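Local coordinates for predicted metal-dependent phosphohydrolase (Magnetospirillum magnetotacticum MS-1, PDB 3KH1), which probably hydrolyses phosphate from 5'-deoxynucleotides as a metal-dependent enzyme of the HD-domain family, at residues F150-R164 with R186-P200. Sequence-based numbering, arbitrary orientation. Where two conformers were deposited one is given.
Sequences FETEGGTWKPHGVTR and RALVDEAVRRGYLAP
In this mostly helical HD-family fold the C-terminal tail, leaving helix 179-195 through a Schellman motif at G196, packs against the loop joining helices 132-151 and 164-177, where F150 and Y197 form a T-shaped pair. The edge of Y197 points at the face of F150, planes 73° apart, and L188 CD1 covers the opposite face, 3.8 Å from the ring centroid. F150 turns its CG away from the backbone N (chi1 -168°), which carries the ring as a knob among L188, E191, A192 and R195; its CZ lies 3.4 Å from R195 CZ, over the centre of the guanidinium. That guanidinium is gripped within its plane by E191 OE2 at NE and by Y197 OH, 2.9 Å from R195 NH1. E153 CA makes a CH-pi contact with one Y197 face, and R195 CB lies over the other. With an alanine at Y197, R195 NH1 would probably lose its hydroxyl partner and the F150 face its edge contact. Deeper in, L198 CD1 sits over the five-membered ring of W157, while A192 CB touches W157 CZ3; the W157 side chain comes to about 6 Å from a bound calcium ion. At the far end a single beta bridge pairs T163 with A199, and R164 N donates to A199 O at 2.8 Å. The R164 guanidinium, also bridged to D168 through NE, rests one face on V189 CG1 and sends NH1 to D190 OD1, a nearly straight 2.7 Å bond (167°).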
loop_
_atom_site.group_PDB
_atom_site.type_symbol
_atom_site.label_atom_id
_atom_site.label_comp_id
_atom_site.label_asym_id
_atom_site.label_seq_id
_atom_site.Cartn_x
_atom_site.Cartn_y
_atom_site.Cartn_z
ATOM N N PHE A 150 17.083 9.670 8.248
ATOM C CA PHE A 150 18.461 9.809 7.758
ATOM C C PHE A 150 18.449 10.648 6.463
ATOM O O PHE A 150 19.239 11.573 6.293
ATOM C CB PHE A 150 19.094 8.447 7.531
ATOM C CG PHE A 150 20.570 8.508 7.303
ATOM C CD1 PHE A 150 21.437 8.459 8.379
ATOM C CD2 PHE A 150 21.087 8.603 6.035
ATOM C CE1 PHE A 150 22.785 8.530 8.189
ATOM C CE2 PHE A 150 22.470 8.699 5.821
ATOM C CZ PHE A 150 23.316 8.634 6.904
ATOM N N GLU A 151 17.528 10.352 5.564
ATOM C CA GLU A 151 17.426 11.084 4.310
ATOM C C GLU A 151 17.089 12.556 4.477
ATOM O O GLU A 151 17.538 13.383 3.705
ATOM C CB GLU A 151 16.419 10.450 3.370
ATOM C CG GLU A 151 16.822 9.032 2.863
ATOM C CD GLU A 151 18.200 8.943 2.237
ATOM O OE1 GLU A 151 18.363 9.617 1.203
ATOM O OE2 GLU A 151 19.079 8.237 2.817
ATOM N N THR A 152 16.272 12.861 5.496
ATOM C CA THR A 152 15.835 14.214 5.748
ATOM C C THR A 152 16.724 14.963 6.774
ATOM O O THR A 152 16.395 16.066 7.205
ATOM C CB THR A 152 14.370 14.251 6.220
ATOM O OG1 THR A 152 14.259 13.631 7.515
ATOM C CG2 THR A 152 13.429 13.568 5.192
ATOM N N GLU A 153 17.873 14.389 7.097
ATOM C CA GLU A 153 18.839 14.993 8.003
ATOM C C GLU A 153 18.213 15.261 9.373
ATOM O O GLU A 153 18.419 16.319 9.973
ATOM C CB GLU A 153 19.474 16.246 7.343
ATOM C CG GLU A 153 20.118 15.943 5.970
ATOM C CD GLU A 153 20.868 17.114 5.325
ATOM O OE1 GLU A 153 21.190 18.091 6.006
ATOM O OE2 GLU A 153 21.149 17.017 4.117
ATOM N N GLY A 154 17.435 14.289 9.865
ATOM C CA GLY A 154 16.738 14.472 11.126
ATOM C C GLY A 154 15.531 15.373 11.021
ATOM O O GLY A 154 15.236 16.169 11.916
ATOM N N GLY A 155 14.827 15.264 9.907
ATOM C CA GLY A 155 13.703 16.129 9.631
ATOM C C GLY A 155 12.512 15.920 10.535
ATOM O O GLY A 155 11.657 16.811 10.660
ATOM N N THR A 156 12.443 14.769 11.182
ATOM C CA THR A 156 11.481 14.493 12.252
ATOM C C THR A 156 12.140 14.464 13.628
ATOM O O THR A 156 11.618 15.059 14.568
ATOM C CB THR A 156 10.668 13.229 11.930
ATOM O OG1 THR A 156 10.095 13.371 10.603
ATOM C CG2 THR A 156 9.559 13.023 12.972
ATOM N N TRP A 157 13.335 13.893 13.719
ATOM C CA TRP A 157 14.040 13.843 14.988
ATOM C C TRP A 157 14.245 15.213 15.620
ATOM O O TRP A 157 13.934 15.437 16.799
ATOM C CB TRP A 157 15.415 13.225 14.821
ATOM C CG TRP A 157 15.439 11.724 14.638
ATOM C CD1 TRP A 157 14.602 10.798 15.182
ATOM C CD2 TRP A 157 16.381 10.986 13.846
ATOM N NE1 TRP A 157 14.970 9.534 14.786
ATOM C CE2 TRP A 157 16.056 9.619 13.965
ATOM C CE3 TRP A 157 17.463 11.342 13.039
ATOM C CZ2 TRP A 157 16.779 8.611 13.299
ATOM C CZ3 TRP A 157 18.151 10.356 12.353
ATOM C CH2 TRP A 157 17.824 9.001 12.522
ATOM N N LYS A 158 14.833 16.157 14.895
ATOM C CA LYS A 158 15.233 17.427 15.505
ATOM C C LYS A 158 14.060 18.288 15.986
ATOM O O LYS A 158 14.048 18.753 17.110
ATOM C CB LYS A 158 16.196 18.202 14.590
ATOM C CG LYS A 158 17.562 17.557 14.469
ATOM C CD LYS A 158 18.375 18.074 13.300
ATOM C CE LYS A 158 18.737 19.531 13.404
ATOM N NZ LYS A 158 19.544 19.968 12.190
ATOM N N PRO A 159 13.035 18.475 15.142
ATOM C CA PRO A 159 11.933 19.306 15.617
ATOM C C PRO A 159 11.184 18.718 16.785
ATOM O O PRO A 159 10.619 19.442 17.573
ATOM C CB PRO A 159 11.032 19.440 14.381
ATOM C CG PRO A 159 11.997 19.290 13.250
ATOM C CD PRO A 159 12.920 18.205 13.696
ATOM N N HIS A 160 11.238 17.407 16.911
ATOM C CA HIS A 160 10.564 16.741 18.002
ATOM C C HIS A 160 11.473 16.432 19.195
ATOM O O HIS A 160 10.976 15.835 20.157
ATOM C CB HIS A 160 9.927 15.451 17.534
ATOM C CG HIS A 160 8.746 15.659 16.648
ATOM N ND1 HIS A 160 7.454 15.815 17.143
ATOM C CD2 HIS A 160 8.666 15.824 15.302
ATOM C CE1 HIS A 160 6.633 16.010 16.119
ATOM N NE2 HIS A 160 7.335 16.033 15.001
ATOM N N GLY A 161 12.727 16.854 19.177
ATOM C CA GLY A 161 13.586 16.633 20.331
ATOM C C GLY A 161 13.941 15.181 20.570
ATOM O O GLY A 161 14.200 14.795 21.735
ATOM N N VAL A 162 14.004 14.376 19.521
ATOM C CA VAL A 162 14.308 12.944 19.692
ATOM C C VAL A 162 15.811 12.821 19.916
ATOM O O VAL A 162 16.600 13.511 19.294
ATOM C CB VAL A 162 13.864 12.083 18.503
ATOM C CG1 VAL A 162 14.088 10.566 18.777
ATOM C CG2 VAL A 162 12.391 12.344 18.169
ATOM N N THR A 163 16.202 11.986 20.857
ATOM C CA THR A 163 17.604 11.791 21.216
ATOM C C THR A 163 18.014 10.348 20.885
ATOM O O THR A 163 17.167 9.492 20.656
ATOM C CB THR A 163 17.788 11.952 22.725
ATOM O OG1 THR A 163 16.938 11.024 23.401
ATOM C CG2 THR A 163 17.484 13.395 23.206
ATOM N N ARG A 164 19.321 10.065 20.889
ATOM C CA ARG A 164 19.796 8.692 20.715
ATOM C C ARG A 164 19.120 7.760 21.711
ATOM O O ARG A 164 18.742 6.653 21.369
ATOM C CB ARG A 164 21.303 8.560 20.934
ATOM C CG ARG A 164 21.834 7.094 20.867
ATOM C CD ARG A 164 21.588 6.522 19.481
ATOM N NE ARG A 164 21.789 5.083 19.318
ATOM C CZ ARG A 164 22.787 4.560 18.632
ATOM N NH1 ARG A 164 23.697 5.345 18.084
ATOM N NH2 ARG A 164 22.849 3.268 18.463
ATOM N N ARG A 186 21.203 0.102 13.673
ATOM C CA ARG A 186 22.135 0.669 14.629
ATOM C C ARG A 186 23.282 1.447 13.946
ATOM O O ARG A 186 23.680 2.505 14.404
ATOM C CB ARG A 186 22.741 -0.406 15.571
ATOM C CG ARG A 186 21.762 -1.008 16.579
ATOM C CD ARG A 186 22.472 -1.876 17.617
ATOM N NE ARG A 186 23.162 -3.015 16.953
ATOM C CZ ARG A 186 22.587 -4.168 16.585
ATOM N NH1 ARG A 186 21.307 -4.400 16.806
ATOM N NH2 ARG A 186 23.312 -5.093 15.986
ATOM N N ALA A 187 23.816 0.908 12.863
ATOM C CA ALA A 187 24.909 1.589 12.138
ATOM C C ALA A 187 24.386 2.901 11.509
ATOM O O ALA A 187 25.034 3.925 11.526
ATOM C CB ALA A 187 25.481 0.661 11.069
ATOM N N LEU A 188 23.151 2.883 11.012
ATOM C CA LEU A 188 22.539 4.073 10.441
ATOM C C LEU A 188 22.387 5.145 11.496
ATOM O O LEU A 188 22.687 6.318 11.264
ATOM C CB LEU A 188 21.159 3.711 9.842
ATOM C CG LEU A 188 20.449 4.756 8.980
ATOM C CD1 LEU A 188 21.157 4.921 7.612
ATOM C CD2 LEU A 188 18.984 4.387 8.801
ATOM N N VAL A 189 21.904 4.745 12.684
ATOM C CA VAL A 189 21.705 5.705 13.766
ATOM C C VAL A 189 23.044 6.230 14.294
ATOM O O VAL A 189 23.176 7.406 14.562
ATOM C CB VAL A 189 20.845 5.022 14.870
ATOM C CG1 VAL A 189 20.817 5.847 16.160
ATOM C CG2 VAL A 189 19.408 4.779 14.327
ATOM N N ASP A 190 24.060 5.361 14.385
ATOM C CA ASP A 190 25.394 5.821 14.750
ATOM C C ASP A 190 25.852 6.933 13.818
ATOM O O ASP A 190 26.396 7.938 14.252
ATOM C CB ASP A 190 26.442 4.689 14.664
ATOM C CG ASP A 190 26.335 3.655 15.791
ATOM O OD1 ASP A 190 25.660 3.905 16.815
ATOM O OD2 ASP A 190 26.946 2.561 15.632
ATOM N N GLU A 191 25.675 6.715 12.515
ATOM C CA GLU A 191 26.088 7.708 11.536
ATOM C C GLU A 191 25.224 8.974 11.673
ATOM O O GLU A 191 25.733 10.088 11.548
ATOM C CB GLU A 191 26.024 7.142 10.125
ATOM C CG GLU A 191 26.400 8.143 9.025
ATOM C CD GLU A 191 27.853 8.605 9.006
ATOM O OE1 GLU A 191 28.724 7.950 9.614
ATOM O OE2 GLU A 191 28.118 9.642 8.349
ATOM N N ALA A 192 23.912 8.830 11.890
ATOM C CA ALA A 192 23.052 9.995 12.105
ATOM C C ALA A 192 23.557 10.862 13.252
ATOM O O ALA A 192 23.540 12.101 13.175
ATOM C CB ALA A 192 21.618 9.511 12.401
ATOM N N VAL A 193 24.025 10.232 14.321
ATOM C CA VAL A 193 24.519 10.995 15.468
ATOM C C VAL A 193 25.799 11.734 15.063
ATOM O O VAL A 193 25.978 12.915 15.360
ATOM C CB VAL A 193 24.744 10.083 16.720
ATOM C CG1 VAL A 193 25.506 10.825 17.812
ATOM C CG2 VAL A 193 23.421 9.557 17.252
ATOM N N ARG A 194 26.697 11.031 14.367
ATOM C CA ARG A 194 27.932 11.658 13.889
ATOM C C ARG A 194 27.654 12.874 13.001
ATOM O O ARG A 194 28.417 13.844 13.049
ATOM C CB ARG A 194 28.793 10.666 13.115
ATOM C CG ARG A 194 29.442 9.605 13.963
ATOM C CD ARG A 194 30.267 8.629 13.049
ATOM N NE ARG A 194 31.286 9.375 12.304
ATOM C CZ ARG A 194 32.559 9.500 12.705
ATOM N NH1 ARG A 194 33.433 10.219 12.004
ATOM N NH2 ARG A 194 32.951 8.918 13.825
ATOM N N ARG A 195 26.589 12.821 12.189
ATOM C CA ARG A 195 26.253 13.899 11.285
ATOM C C ARG A 195 25.425 15.007 11.907
ATOM O O ARG A 195 25.162 16.011 11.240
ATOM C CB ARG A 195 25.486 13.352 10.088
ATOM C CG ARG A 195 26.242 12.362 9.264
ATOM C CD ARG A 195 25.475 12.065 8.009
ATOM N NE ARG A 195 26.102 11.092 7.131
ATOM C CZ ARG A 195 25.697 10.884 5.884
ATOM N NH1 ARG A 195 24.710 11.601 5.365
ATOM N NH2 ARG A 195 26.227 9.913 5.168
ATOM N N GLY A 196 25.031 14.833 13.167
ATOM C CA GLY A 196 24.220 15.824 13.894
ATOM C C GLY A 196 22.730 15.782 13.540
ATOM O O GLY A 196 22.003 16.725 13.836
ATOM N N TYR A 197 22.272 14.685 12.942
ATOM C CA TYR A 197 20.854 14.558 12.623
ATOM C C TYR A 197 19.990 14.223 13.854
ATOM O O TYR A 197 18.763 14.412 13.866
ATOM C CB TYR A 197 20.650 13.391 11.639
ATOM C CG TYR A 197 21.318 13.501 10.285
ATOM C CD1 TYR A 197 21.885 14.686 9.837
ATOM C CD2 TYR A 197 21.316 12.413 9.411
ATOM C CE1 TYR A 197 22.452 14.752 8.563
ATOM C CE2 TYR A 197 21.870 12.500 8.155
ATOM C CZ TYR A 197 22.435 13.665 7.735
ATOM O OH TYR A 197 23.013 13.729 6.468
ATOM N N LEU A 198 20.642 13.652 14.854
ATOM C CA LEU A 198 20.037 13.006 15.980
ATOM C C LEU A 198 20.912 13.391 17.152
ATOM O O LEU A 198 22.137 13.192 17.090
ATOM C CB LEU A 198 20.006 11.439 15.804
ATOM C CG LEU A 198 19.408 10.726 16.994
ATOM C CD1 LEU A 198 17.981 11.075 17.190
ATOM C CD2 LEU A 198 19.516 9.228 16.828
ATOM N N ALA A 199 20.301 14.023 18.160
ATOM C CA ALA A 199 20.967 14.464 19.388
ATOM C C ALA A 199 21.568 13.224 20.072
ATOM O O ALA A 199 20.928 12.177 20.134
ATOM C CB ALA A 199 19.946 15.146 20.335
ATOM N N PRO A 200 22.806 13.340 20.592
ATOM C CA PRO A 200 23.466 12.166 21.161
ATOM C C PRO A 200 22.862 11.711 22.485
ATOM O O PRO A 200 22.060 12.432 23.122
ATOM C CB PRO A 200 24.906 12.661 21.378
ATOM C CG PRO A 200 24.753 14.125 21.623
ATOM C CD PRO A 200 23.679 14.536 20.636
ATOM O OXT PRO A 200 23.245 10.601 22.913
HETATM O O HOH W 1 17.704 15.126 17.717
#